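Local coordinates for protein phytoene synthase (Enterococcus hirae, PDB 5IYS) that probably joins two farnesyl diphosphate molecules head to head into a 30-carbon dehydrosqualene-type carotenoid precursor, using magnesium ions, at residues A[15-19]-A[87-91]; A[178-183]-A[197-201]. All coordinates share one frame; numbering follows the deposited sequence.

Interaction 1: residues A[15-19]-A[87-91]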
loop_
_atom_site.group_PDB
_atom_site.type_symbol
_atom_site.label_atom_id
_atom_site.label_comp_id
_atom_site.label_asym_id
_atom_site.label_seq_id
_atom_site.Cartn_x
_atom_site.Cartn_y
_atom_site.Cartn_z
ATOM N N ASP A 15 0.785 -7.396 -22.199
ATOM C CA ASP A 15 1.518 -6.919 -21.032
ATOM C C ASP A 15 0.596 -6.338 -19.961
ATOM O O ASP A 15 0.762 -6.636 -18.783
ATOM C CB ASP A 15 2.625 -5.935 -21.443
ATOM C CG ASP A 15 3.582 -6.553 -22.458
ATOM O OD1 ASP A 15 3.878 -7.765 -22.356
ATOM O OD2 ASP A 15 3.939 -5.871 -23.432
ATOM N N PHE A 16 -0.369 -5.511 -20.358
ATOM C CA PHE A 16 -1.351 -5.008 -19.396
ATOM C C PHE A 16 -2.216 -6.128 -18.836
ATOM O O PHE A 16 -2.495 -6.156 -17.647
ATOM C CB PHE A 16 -2.220 -3.923 -20.029
ATOM C CG PHE A 16 -1.547 -2.580 -20.047
ATOM C CD1 PHE A 16 -1.172 -1.988 -18.847
ATOM C CD2 PHE A 16 -1.108 -2.021 -21.246
ATOM C CE1 PHE A 16 -0.541 -0.743 -18.848
ATOM C CE2 PHE A 16 -0.373 -0.807 -21.247
ATOM C CZ PHE A 16 -0.037 -0.213 -20.045
ATOM N N ALA A 17 -2.512 -7.134 -19.659
ATOM C CA ALA A 17 -3.255 -8.315 -19.159
ATOM C C ALA A 17 -2.428 -9.063 -18.136
ATOM O O ALA A 17 -2.944 -9.486 -17.096
ATOM C CB ALA A 17 -3.684 -9.253 -20.297
ATOM N N TYR A 18 -1.128 -9.175 -18.393
ATOM C CA TYR A 18 -0.242 -9.800 -17.432
ATOM C C TYR A 18 -0.324 -9.120 -16.065
ATOM O O TYR A 18 -0.440 -9.775 -15.017
ATOM C CB TYR A 18 1.186 -9.791 -17.967
ATOM C CG TYR A 18 2.208 -10.266 -16.976
ATOM C CD1 TYR A 18 2.605 -11.602 -16.944
ATOM C CD2 TYR A 18 2.824 -9.377 -16.118
ATOM C CE1 TYR A 18 3.571 -12.031 -16.056
ATOM C CE2 TYR A 18 3.790 -9.795 -15.227
ATOM C CZ TYR A 18 4.169 -11.116 -15.212
ATOM O OH TYR A 18 5.132 -11.503 -14.304
ATOM N N CYS A 19 -0.179 -7.793 -16.068
ATOM C CA CYS A 19 -0.347 -7.020 -14.839
ATOM C C CYS A 19 -1.737 -7.120 -14.200
ATOM O O CYS A 19 -1.844 -7.243 -12.982
ATOM C CB CYS A 19 0.042 -5.549 -15.076
ATOM S SG CYS A 19 1.723 -5.323 -15.737
ATOM N N PRO A 87 7.405 -7.783 -19.479
ATOM C CA PRO A 87 6.010 -7.325 -19.558
ATOM C C PRO A 87 5.703 -6.142 -18.641
ATOM O O PRO A 87 4.947 -5.256 -19.037
ATOM C CB PRO A 87 5.181 -8.533 -19.106
ATOM C CG PRO A 87 6.152 -9.594 -18.699
ATOM C CD PRO A 87 7.525 -9.217 -19.155
ATOM N N VAL A 88 6.176 -6.215 -17.395
ATOM C CA VAL A 88 5.889 -5.188 -16.411
ATOM C C VAL A 88 6.547 -3.890 -16.811
ATOM O O VAL A 88 5.912 -2.846 -16.812
ATOM C CB VAL A 88 6.331 -5.607 -14.989
ATOM C CG1 VAL A 88 6.141 -4.452 -13.988
ATOM C CG2 VAL A 88 5.513 -6.788 -14.512
ATOM N N TRP A 89 7.773 -3.978 -17.307
ATOM C CA TRP A 89 8.500 -2.780 -17.726
ATOM C C TRP A 89 7.959 -2.198 -19.024
ATOM O O TRP A 89 7.846 -0.978 -19.141
ATOM C CB TRP A 89 10.003 -3.077 -17.865
ATOM C CG TRP A 89 10.676 -3.216 -16.524
ATOM C CD1 TRP A 89 11.193 -4.351 -15.985
ATOM C CD2 TRP A 89 10.833 -2.187 -15.528
ATOM N NE1 TRP A 89 11.720 -4.092 -14.741
ATOM C CE2 TRP A 89 11.480 -2.773 -14.423
ATOM C CE3 TRP A 89 10.464 -0.837 -15.461
ATOM C CZ2 TRP A 89 11.847 -2.027 -13.291
ATOM C CZ3 TRP A 89 10.796 -0.097 -14.331
ATOM C CH2 TRP A 89 11.451 -0.704 -13.241
ATOM N N ARG A 90 7.461 -3.061 -19.914
ATOM C CA ARG A 90 6.845 -2.583 -21.163
ATOM C C ARG A 90 5.508 -1.871 -20.878
ATOM O O ARG A 90 5.241 -0.768 -21.402
ATOM C CB ARG A 90 6.644 -3.716 -22.186
ATOM C CG ARG A 90 7.957 -4.135 -22.924
ATOM C CD ARG A 90 7.681 -5.154 -23.998
ATOM N NE ARG A 90 6.858 -6.259 -23.520
ATOM C CZ ARG A 90 7.306 -7.495 -23.308
ATOM N NH1 ARG A 90 8.567 -7.786 -23.576
ATOM N NH2 ARG A 90 6.488 -8.446 -22.854
ATOM N N ALA A 91 4.708 -2.447 -19.985
ATOM C CA ALA A 91 3.469 -1.764 -19.560
ATOM C C ALA A 91 3.816 -0.445 -18.871
ATOM O O ALA A 91 3.214 0.595 -19.162
ATOM C CB ALA A 91 2.664 -2.668 -18.589
#

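Interaction 2: residues A[178-183]-A[197-201]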
loop_
_atom_site.group_PDB
_atom_site.type_symbol
_atom_site.label_atom_id
_atom_site.label_comp_id
_atom_site.label_asym_id
_atom_site.label_seq_id
_atom_site.Cartn_x
_atom_site.Cartn_y
_atom_site.Cartn_z
ATOM N N TYR A 178 5.362 -11.457 13.821
ATOM C CA TYR A 178 6.247 -11.888 14.896
ATOM C C TYR A 178 6.740 -13.309 14.649
ATOM O O TYR A 178 7.900 -13.632 14.940
ATOM C CB TYR A 178 5.559 -11.820 16.257
ATOM C CG TYR A 178 6.492 -12.203 17.388
ATOM C CD1 TYR A 178 7.530 -11.367 17.766
ATOM C CD2 TYR A 178 6.355 -13.416 18.049
ATOM C CE1 TYR A 178 8.391 -11.724 18.783
ATOM C CE2 TYR A 178 7.212 -13.781 19.069
ATOM C CZ TYR A 178 8.223 -12.925 19.433
ATOM O OH TYR A 178 9.083 -13.280 20.450
ATOM N N GLN A 179 5.831 -14.171 14.201
ATOM C CA GLN A 179 6.164 -15.557 13.876
ATOM C C GLN A 179 7.331 -15.590 12.909
ATOM O O GLN A 179 8.105 -16.544 12.898
ATOM C CB GLN A 179 4.993 -16.254 13.191
ATOM C CG GLN A 179 3.940 -16.810 14.124
ATOM C CD GLN A 179 2.914 -17.659 13.388
ATOM O OE1 GLN A 179 2.606 -17.418 12.214
ATOM N NE2 GLN A 179 2.347 -18.637 14.090
ATOM N N MET A 180 7.416 -14.557 12.076
ATOM C CA MET A 180 8.364 -14.497 10.981
ATOM C C MET A 180 9.661 -13.852 11.431
ATOM O O MET A 180 10.587 -13.720 10.640
ATOM C CB MET A 180 7.796 -13.674 9.823
ATOM C CG MET A 180 6.614 -14.304 9.106
ATOM S SD MET A 180 6.882 -16.025 8.625
ATOM C CE MET A 180 5.233 -16.467 8.060
ATOM N N GLY A 181 9.709 -13.414 12.682
ATOM C CA GLY A 181 10.858 -12.665 13.178
ATOM C C GLY A 181 10.792 -11.154 13.017
ATOM O O GLY A 181 11.783 -10.441 13.246
ATOM N N ARG A 182 9.599 -10.639 12.731
ATOM C CA ARG A 182 9.465 -9.207 12.566
ATOM C C ARG A 182 8.562 -8.558 13.600
ATOM O O ARG A 182 7.412 -8.958 13.776
ATOM C CB ARG A 182 8.975 -8.878 11.157
ATOM C CG ARG A 182 9.875 -9.396 10.045
ATOM C CD ARG A 182 9.526 -8.671 8.760
ATOM N NE ARG A 182 10.217 -9.244 7.610
ATOM C CZ ARG A 182 10.052 -8.838 6.353
ATOM N NH1 ARG A 182 9.271 -7.797 6.069
ATOM N NH2 ARG A 182 10.698 -9.463 5.378
ATOM N N ILE A 183 9.044 -7.459 14.171
ATOM C CA ILE A 183 8.203 -6.602 14.999
ATOM C C ILE A 183 8.244 -5.214 14.392
ATOM O O ILE A 183 9.304 -4.596 14.353
ATOM C CB ILE A 183 8.680 -6.545 16.477
ATOM C CG1 ILE A 183 8.674 -7.955 17.085
ATOM C CG2 ILE A 183 7.803 -5.587 17.298
ATOM C CD1 ILE A 183 9.100 -8.007 18.561
ATOM N N THR A 197 7.319 -8.664 24.461
ATOM C CA THR A 197 7.229 -9.217 23.117
ATOM C C THR A 197 6.544 -10.578 23.179
ATOM O O THR A 197 5.999 -11.076 22.194
ATOM C CB THR A 197 8.592 -9.297 22.388
ATOM O OG1 THR A 197 9.182 -10.581 22.618
ATOM C CG2 THR A 197 9.544 -8.194 22.833
ATOM N N THR A 198 6.502 -11.138 24.380
ATOM C CA THR A 198 5.835 -12.405 24.597
ATOM C C THR A 198 4.334 -12.308 24.327
ATOM O O THR A 198 3.693 -13.265 23.897
ATOM C CB THR A 198 6.105 -12.900 26.029
ATOM O OG1 THR A 198 6.217 -14.327 26.008
ATOM C CG2 THR A 198 4.994 -12.468 26.984
ATOM N N MET A 199 3.780 -11.122 24.538
ATOM C CA MET A 199 2.360 -10.908 24.301
ATOM C C MET A 199 2.008 -11.022 22.811
ATOM O O MET A 199 0.828 -11.060 22.449
ATOM C CB MET A 199 1.960 -9.522 24.809
ATOM C CG MET A 199 2.370 -9.221 26.238
ATOM S SD MET A 199 1.671 -7.656 26.814
ATOM C CE MET A 199 2.226 -7.710 28.532
ATOM N N LEU A 200 3.032 -11.023 21.959
ATOM C CA LEU A 200 2.842 -10.911 20.515
ATOM C C LEU A 200 2.527 -12.265 19.897
ATOM O O LEU A 200 2.180 -12.341 18.723
ATOM C CB LEU A 200 4.072 -10.316 19.825
ATOM C CG LEU A 200 4.530 -8.914 20.220
ATOM C CD1 LEU A 200 5.613 -8.417 19.248
ATOM C CD2 LEU A 200 3.344 -7.943 20.283
ATOM N N LYS A 201 2.632 -13.327 20.689
ATOM C CA LYS A 201 2.385 -14.671 20.161
ATOM C C LYS A 201 1.061 -15.265 20.620
ATOM O O LYS A 201 0.709 -16.378 20.229
ATOM C CB LYS A 201 3.541 -15.629 20.481
ATOM C CG LYS A 201 3.900 -15.737 21.959
ATOM C CD LYS A 201 5.100 -16.661 22.179
ATOM C CE LYS A 201 6.423 -15.959 21.887
ATOM N NZ LYS A 201 7.499 -16.902 21.451
#

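Interaction 1: residues A[15-19]-A[87-91]
D15 and R90 form a bidentate salt bridge at the crossing of helices 13-26 and 87-98, a helix-helix contact within the all-helical squalene/phytoene synthase fold. The guanidinium grips side-on: NH2 of R90 reaches OD1 of D15 at 2.7 Å in a nearly straight bond, while NE of R90 reaches OD2 of D15 at 2.9 Å. Both oxygens lie close to the guanidinium plane, yet each is met from above the carboxylate plane, the two planes lying 40° apart. A bend at chi3 (-49°) brings the arginine head round toward P87, whose N lies over the rim of one guanidinium face. NH1 is hydrogen-bonded to N85 OD1, a further hold on the guanidinium.

Beyond the ion pair the packing is mostly apolar. With CG anti to the backbone N (chi1 173°), the Y18 ring is held out toward the other helix, where P87 CG lies squarely over its centre in a CH-pi contact, 4.1 Å from the centroid of the Y18 ring. V88 CG2 comes in at that ring's edge, 3.5 Å from CE2 of Y18. On helix 39-60, R54 touches both Y18 and V88. Deeper in, C19 SG lies 4.0 Å from A91 CB, and the same methyl sits off-centre over one face of F16, 3.7 Å from CE1 of that ring.

Interaction 2: residues A[178-183]-A[197-201]
Y178 leaves the last turn of helix 174-179 with CG anti to the backbone N (chi1 -177°), which carries its ring toward L200 in the short 3-10 turn 197-200. At the base, CB and CG of Y178 meet CB of L200, which lies over the rim of one ring face in a CH-pi contact, 4.2 Å from the ring centroid. Farther out, CD1 of Y178 packs against CD1 of L200 at 3.8 Å. On the other flank CE2 meets the bent K201 chain, whose CE is 3.6 Å away at the ring edge. CZ has the carbonyl oxygen of T197 above the same face that L200 covers. At the tip, OH accepts a weak hydrogen bond from OG1 of T197, 3.5 Å long.

I183 closes the apolar side: its CD1 reaches CD1 of L200 at 3.6 Å and touches T197 CB, the leucine methyl thus being shared between isoleucine and tyrosine. L209 of helix 207-227 also packs on L200. Between Y178 and I183 the helix ends and the chain turns at G181, whose positive phi (90°) and return bond from N to Y178 O, 2.9 Å, belong to a Schellman motif. The arrangement is a Schellman C-cap, with a tyrosine of the last helical turn packed on a 3-10 segment, at the surface of the squalene/phytoene synthase fold.

In the fold
Interactions 1 and 2 lie far apart in one helical domain, their centres 37 Å apart and their nearest atoms about 20 Å apart, with the bound farnesyl thiodiphosphates and magnesium ions in the region between. Interaction 1 is toward the hydrocarbon-tail end: C19's side chain is about 10 Å from a bound ligand. Interaction 2 sits beyond the metal end, with I183's side chain about 12 Å from a bound ligand and Y178's about 11 Å from a magnesium ion. Y178 is also about 9 Å, between side chains, from D173, seen to bind magnesium in this protein though not in this chain. The closer tie to the site comes from R182, which forms a salt bridge with the magnesium ligand D60.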